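Local coordinates for pullulanase (Klebsiella oxytoca, PDB 2YOC), which hydrolyses alpha-1,6-glucosidic linkages in pullulan and related alpha-glucans, and is linked to membrane binding and type 2 secretion, at residues 829-837 / 911-921. Residues are numbered along the deposited sequence; the frame is centred on the assembly and turned at random.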
HETATM    1  N   MSE B 829       6.523 -23.899 -23.289  1.00 69.40           N
HETATM    2  CA  MSE B 829       6.657 -22.599 -22.611  1.00 67.59           C
HETATM    3  C   MSE B 829       8.117 -22.221 -22.340  1.00 71.94           C
HETATM    4  O   MSE B 829       8.486 -21.070 -22.562  1.00 70.74           O
HETATM    5  CB  MSE B 829       5.858 -22.590 -21.305  1.00 67.49           C
HETATM    6  CG  MSE B 829       4.382 -22.591 -21.559  1.00 71.69           C
HETATM    7 SE   MSE B 829       3.755 -20.895 -22.309  1.00 76.99          SE
HETATM    8  CE  MSE B 829       3.030 -20.212 -20.594  1.00 72.67           C
ATOM      9  N   ILE B 830       8.946 -23.193 -21.890  1.00 69.53           N
ATOM     10  CA  ILE B 830      10.373 -22.965 -21.653  1.00 70.54           C
ATOM     11  C   ILE B 830      11.039 -22.646 -23.000  1.00 78.98           C
ATOM     12  O   ILE B 830      11.733 -21.630 -23.095  1.00 80.79           O
ATOM     13  CB  ILE B 830      11.056 -24.121 -20.858  1.00 73.01           C
ATOM     14  CG1 ILE B 830      10.463 -24.240 -19.437  1.00 72.12           C
ATOM     15  CG2 ILE B 830      12.608 -23.986 -20.809  1.00 73.02           C
ATOM     16  CD1 ILE B 830      10.686 -25.608 -18.776  1.00 75.77           C
ATOM     17  N   SER B 831      10.748 -23.446 -24.056  1.00 75.74           N
ATOM     18  CA  SER B 831      11.255 -23.217 -25.418  1.00 76.03           C
ATOM     19  C   SER B 831      10.957 -21.779 -25.891  1.00 80.59           C
ATOM     20  O   SER B 831      11.855 -21.113 -26.402  1.00 82.35           O
ATOM     21  CB  SER B 831      10.699 -24.258 -26.382  1.00 77.92           C
ATOM     22  OG  SER B 831      10.998 -25.565 -25.909  1.00 81.45           O
ATOM     23  N   TYR B 832       9.754 -21.268 -25.610  1.00 76.76           N
ATOM     24  CA  TYR B 832       9.369 -19.883 -25.917  1.00 76.94           C
ATOM     25  C   TYR B 832      10.113 -18.853 -25.039  1.00 77.57           C
ATOM     26  O   TYR B 832      10.427 -17.759 -25.508  1.00 73.79           O
ATOM     27  CB  TYR B 832       7.875 -19.676 -25.608  1.00 78.34           C
ATOM     28  CG  TYR B 832       6.870 -19.978 -26.695  1.00 82.39           C
ATOM     29  CD1 TYR B 832       7.053 -19.509 -27.994  1.00 85.58           C
ATOM     30  CD2 TYR B 832       5.652 -20.578 -26.392  1.00 82.77           C
ATOM     31  CE1 TYR B 832       6.096 -19.730 -28.985  1.00 86.23           C
ATOM     32  CE2 TYR B 832       4.678 -20.781 -27.368  1.00 83.84           C
ATOM     33  CZ  TYR B 832       4.900 -20.352 -28.664  1.00 89.91           C
ATOM     34  OH  TYR B 832       3.934 -20.571 -29.619  1.00 87.99           O
ATOM     35  N   LYS B 833      10.310 -19.181 -23.736  1.00 75.53           N
ATOM     36  CA  LYS B 833      10.835 -18.245 -22.728  1.00 75.58           C
ATOM     37  C   LYS B 833      12.337 -18.263 -22.329  1.00 80.06           C
ATOM     38  O   LYS B 833      12.822 -17.252 -21.804  1.00 78.10           O
ATOM     39  CB  LYS B 833       9.932 -18.250 -21.479  1.00 75.51           C
ATOM     40  CG  LYS B 833       8.584 -17.585 -21.675  1.00 77.82           C
ATOM     41  CD  LYS B 833       7.532 -18.113 -20.700  1.00 82.39           C
ATOM     42  CE  LYS B 833       6.144 -18.125 -21.297  1.00 85.72           C
ATOM     43  NZ  LYS B 833       5.559 -16.762 -21.455  1.00 97.86           N
ATOM     44  N   ALA B 834      13.048 -19.393 -22.533  1.00 78.13           N
ATOM     45  CA  ALA B 834      14.458 -19.527 -22.143  1.00 80.04           C
ATOM     46  C   ALA B 834      15.423 -18.718 -23.004  1.00 88.10           C
ATOM     47  O   ALA B 834      15.202 -18.577 -24.213  1.00 88.36           O
ATOM     48  CB  ALA B 834      14.871 -20.992 -22.126  1.00 80.80           C
ATOM     49  N   SER B 835      16.503 -18.197 -22.376  1.00 86.98           N
ATOM     50  CA  SER B 835      17.544 -17.423 -23.070  1.00 88.33           C
ATOM     51  C   SER B 835      18.277 -18.333 -24.044  1.00 91.45           C
ATOM     52  O   SER B 835      18.421 -19.527 -23.768  1.00 89.99           O
ATOM     53  CB  SER B 835      18.535 -16.817 -22.075  1.00 91.61           C
ATOM     54  OG  SER B 835      19.557 -16.071 -22.718  1.00 96.12           O
ATOM     55  N   GLN B 836      18.739 -17.761 -25.179  1.00 89.18           N
ATOM     56  CA  GLN B 836      19.496 -18.468 -26.220  1.00 90.75           C
ATOM     57  C   GLN B 836      20.673 -19.241 -25.591  1.00 96.09           C
ATOM     58  O   GLN B 836      21.070 -20.291 -26.102  1.00 95.23           O
ATOM     59  CB  GLN B 836      19.997 -17.470 -27.296  1.00 93.32           C
ATOM     60  CG  GLN B 836      20.397 -18.122 -28.631  1.00112.62           C
ATOM     61  CD  GLN B 836      20.497 -17.149 -29.780  1.00141.75           C
ATOM     62  OE1 GLN B 836      21.580 -16.924 -30.318  1.00140.57           O
ATOM     63  NE2 GLN B 836      19.364 -16.622 -30.249  1.00136.96           N
ATOM     64  N   GLU B 837      21.165 -18.729 -24.437  1.00 94.41           N
ATOM     65  CA  GLU B 837      22.267 -19.236 -23.617  1.00 95.73           C
ATOM     66  C   GLU B 837      21.929 -20.536 -22.892  1.00 98.55           C
ATOM     67  O   GLU B 837      22.835 -21.303 -22.558  1.00 99.50           O
ATOM     68  CB  GLU B 837      22.710 -18.163 -22.597  1.00 97.85           C
ATOM     69  CG  GLU B 837      23.498 -17.012 -23.210  1.00117.73           C
ATOM     70  CD  GLU B 837      24.194 -16.063 -22.247  1.00149.60           C
ATOM     71  OE1 GLU B 837      23.602 -15.736 -21.189  1.00147.61           O
ATOM     72  OE2 GLU B 837      25.313 -15.604 -22.578  1.00142.70           O
ATOM     73  N   ASN B 911       1.487 -16.692 -33.752  1.00 89.54           N
ATOM     74  CA  ASN B 911       2.694 -16.977 -32.963  1.00 88.55           C
ATOM     75  C   ASN B 911       3.830 -17.646 -33.755  1.00 91.49           C
ATOM     76  O   ASN B 911       4.877 -17.978 -33.173  1.00 89.72           O
ATOM     77  CB  ASN B 911       2.330 -17.847 -31.747  1.00 87.23           C
ATOM     78  CG  ASN B 911       1.126 -17.386 -30.969  1.00102.82           C
ATOM     79  OD1 ASN B 911       1.090 -16.283 -30.422  1.00 91.31           O
ATOM     80  ND2 ASN B 911       0.134 -18.254 -30.857  1.00 97.51           N
ATOM     81  N   TYR B 912       3.613 -17.834 -35.073  1.00 88.67           N
ATOM     82  CA  TYR B 912       4.524 -18.470 -36.027  1.00 89.92           C
ATOM     83  C   TYR B 912       5.922 -17.810 -36.054  1.00 94.16           C
ATOM     84  O   TYR B 912       6.941 -18.522 -35.998  1.00 92.94           O
ATOM     85  CB  TYR B 912       3.876 -18.473 -37.425  1.00 92.79           C
ATOM     86  CG  TYR B 912       2.936 -19.626 -37.719  1.00 95.79           C
ATOM     87  CD1 TYR B 912       2.312 -20.327 -36.691  1.00 96.77           C
ATOM     88  CD2 TYR B 912       2.672 -20.019 -39.028  1.00 98.60           C
ATOM     89  CE1 TYR B 912       1.458 -21.395 -36.958  1.00 98.81           C
ATOM     90  CE2 TYR B 912       1.806 -21.074 -39.310  1.00100.13           C
ATOM     91  CZ  TYR B 912       1.199 -21.760 -38.271  1.00108.98           C
ATOM     92  OH  TYR B 912       0.355 -22.808 -38.548  1.00111.26           O
ATOM     93  N   GLU B 913       5.957 -16.451 -36.080  1.00 91.21           N
ATOM     94  CA  GLU B 913       7.183 -15.639 -36.075  1.00 91.69           C
ATOM     95  C   GLU B 913       8.012 -15.855 -34.794  1.00 90.65           C
ATOM     96  O   GLU B 913       9.245 -15.868 -34.841  1.00 89.91           O
ATOM     97  CB  GLU B 913       6.840 -14.149 -36.252  1.00 93.90           C
ATOM     98  CG  GLU B 913       6.480 -13.762 -37.679  1.00113.95           C
ATOM     99  CD  GLU B 913       5.923 -12.354 -37.833  1.00156.17           C
ATOM    100  OE1 GLU B 913       4.728 -12.149 -37.519  1.00170.22           O
ATOM    101  OE2 GLU B 913       6.675 -11.460 -38.287  1.00150.83           O
ATOM    102  N   VAL B 914       7.320 -16.032 -33.659  1.00 84.29           N
ATOM    103  CA  VAL B 914       7.914 -16.287 -32.343  1.00 82.47           C
ATOM    104  C   VAL B 914       8.445 -17.720 -32.328  1.00 84.57           C
ATOM    105  O   VAL B 914       9.575 -17.946 -31.898  1.00 83.93           O
ATOM    106  CB  VAL B 914       6.895 -16.007 -31.212  1.00 84.29           C
ATOM    107  CG1 VAL B 914       7.542 -16.113 -29.834  1.00 83.60           C
ATOM    108  CG2 VAL B 914       6.296 -14.630 -31.389  1.00 83.82           C
ATOM    109  N   ILE B 915       7.638 -18.669 -32.833  1.00 79.54           N
ATOM    110  CA  ILE B 915       8.002 -20.077 -32.933  1.00 78.80           C
ATOM    111  C   ILE B 915       9.297 -20.194 -33.739  1.00 82.66           C
ATOM    112  O   ILE B 915      10.263 -20.747 -33.220  1.00 83.17           O
ATOM    113  CB  ILE B 915       6.839 -20.944 -33.507  1.00 81.29           C
ATOM    114  CG1 ILE B 915       5.671 -21.059 -32.488  1.00 79.27           C
ATOM    115  CG2 ILE B 915       7.333 -22.336 -33.938  1.00 82.26           C
ATOM    116  CD1 ILE B 915       4.280 -21.236 -33.082  1.00 77.10           C
ATOM    117  N   THR B 916       9.350 -19.614 -34.956  1.00 78.13           N
ATOM    118  CA  THR B 916      10.569 -19.699 -35.784  1.00 79.35           C
ATOM    119  C   THR B 916      11.845 -19.169 -35.087  1.00 81.89           C
ATOM    120  O   THR B 916      12.904 -19.808 -35.147  1.00 80.76           O
ATOM    121  CB  THR B 916      10.342 -19.197 -37.218  1.00 87.05           C
ATOM    122  OG1 THR B 916       9.637 -17.959 -37.179  1.00 90.44           O
ATOM    123  CG2 THR B 916       9.588 -20.206 -38.079  1.00 82.26           C
ATOM    124  N   ARG B 917      11.700 -18.049 -34.357  1.00 77.36           N
ATOM    125  CA  ARG B 917      12.749 -17.395 -33.571  1.00 76.90           C
ATOM    126  C   ARG B 917      13.332 -18.339 -32.488  1.00 82.53           C
ATOM    127  O   ARG B 917      14.539 -18.309 -32.229  1.00 82.42           O
ATOM    128  CB  ARG B 917      12.155 -16.121 -32.913  1.00 71.63           C
ATOM    129  CG  ARG B 917      13.073 -15.345 -31.964  1.00 72.27           C
ATOM    130  CD  ARG B 917      12.364 -14.240 -31.202  1.00 82.88           C
ATOM    131  NE  ARG B 917      12.129 -13.049 -32.030  1.00106.38           N
ATOM    132  CZ  ARG B 917      10.966 -12.700 -32.579  1.00123.53           C
ATOM    133  NH1 ARG B 917       9.885 -13.449 -32.397  1.00105.19           N
ATOM    134  NH2 ARG B 917      10.878 -11.603 -33.322  1.00112.01           N
ATOM    135  N   VAL B 918      12.464 -19.176 -31.874  1.00 79.09           N
ATOM    136  CA  VAL B 918      12.831 -20.039 -30.758  1.00 79.05           C
ATOM    137  C   VAL B 918      13.052 -21.524 -31.074  1.00 86.31           C
ATOM    138  O   VAL B 918      13.810 -22.192 -30.367  1.00 86.44           O
ATOM    139  CB  VAL B 918      11.867 -19.838 -29.549  1.00 81.27           C
ATOM    140  CG1 VAL B 918      11.717 -18.352 -29.190  1.00 80.32           C
ATOM    141  CG2 VAL B 918      10.501 -20.493 -29.791  1.00 80.39           C
ATOM    142  N   LYS B 919      12.336 -22.038 -32.084  1.00 84.55           N
ATOM    143  CA  LYS B 919      12.300 -23.442 -32.469  1.00 85.40           C
ATOM    144  C   LYS B 919      13.668 -24.098 -32.549  1.00 93.77           C
ATOM    145  O   LYS B 919      13.896 -25.136 -31.919  1.00 92.89           O
ATOM    146  CB  LYS B 919      11.503 -23.614 -33.775  1.00 88.06           C
ATOM    147  CG  LYS B 919      10.952 -25.016 -34.005  1.00 98.77           C
ATOM    148  CD  LYS B 919       9.878 -25.033 -35.079  1.00110.86           C
ATOM    149  CE  LYS B 919      10.401 -24.907 -36.500  1.00122.03           C
ATOM    150  NZ  LYS B 919       9.345 -25.200 -37.510  1.00127.37           N
ATOM    151  N   GLU B 920      14.587 -23.469 -33.294  1.00 94.34           N
ATOM    152  CA  GLU B 920      15.917 -24.021 -33.506  1.00 95.84           C
ATOM    153  C   GLU B 920      16.961 -23.621 -32.459  1.00100.63           C
ATOM    154  O   GLU B 920      18.090 -24.125 -32.523  1.00100.98           O
ATOM    155  CB  GLU B 920      16.378 -23.787 -34.957  1.00 98.57           C
ATOM    156  CG  GLU B 920      15.766 -24.756 -35.969  1.00109.40           C
ATOM    157  CD  GLU B 920      14.269 -24.659 -36.207  1.00133.20           C
ATOM    158  OE1 GLU B 920      13.773 -23.544 -36.498  1.00112.16           O
ATOM    159  OE2 GLU B 920      13.589 -25.706 -36.092  1.00136.03           O
HETATM  160  N   MSE B 921      16.577 -22.779 -31.459  1.00 96.14           N
HETATM  161  CA  MSE B 921      17.502 -22.332 -30.404  1.00 95.48           C
HETATM  162  C   MSE B 921      18.229 -23.474 -29.707  1.00103.66           C
HETATM  163  O   MSE B 921      19.441 -23.379 -29.486  1.00106.31           O
HETATM  164  CB  MSE B 921      16.844 -21.392 -29.397  1.00 95.36           C
HETATM  165  CG  MSE B 921      16.437 -20.072 -30.011  1.00101.65           C
HETATM  166 SE   MSE B 921      16.264 -18.651 -28.721  1.00108.55          SE
HETATM  167  CE  MSE B 921      14.968 -19.562 -27.474  1.00103.88           C
TER
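Ala834 O and Tyr832 O both accept hydrogen bonds from Arg741 NH1, and the CE methyl of selenomethionine Met921 packs 3.4 Å from Ala834 O. The same methyl is 3.6 Å from Ser831 O, so it rests against two carbonyl oxygens, roughly a right angle apart as seen from CE, near the C-terminal end of helix 826-833; a bend in the Met921 chain (chi3 -55°) turns CE there. Its selenium faces Gln836, with Met921 SE 4.0 Å from Gln836 NE2 and the two side chains crossing at about a right angle.

No hydrogen bond joins the segments; the rest of the contact is mainly apolar, round Tyr832. Tyr832 leaves its helix pointing away from 911-921, yet the end of its side chain comes back to the partner helix. Tyr832 CD1 is 3.9 Å from Val914 CG1 and 4.0 Å from Val918 CG2, while Tyr832 OH reaches Ile915 CG1 at 3.4 Å. Val914 crosses the tyrosine at about a right angle, Ile915 and Val918 at a slant. Val918 CB also abuts Ser831 O at 3.4 Å.

The axes of the short segments 829-833 and 912-919, 9.1 Å apart, cross nearly perpendicularly (84°). In chain order helix 826-833 comes between barrel strands 814-816 and 860-864, and helix 912-919 follows the latter. Helix 739-742 packs against both through Leu740 and Arg741, and Arg843 of helix 840-855 touches Ala834 and Met921.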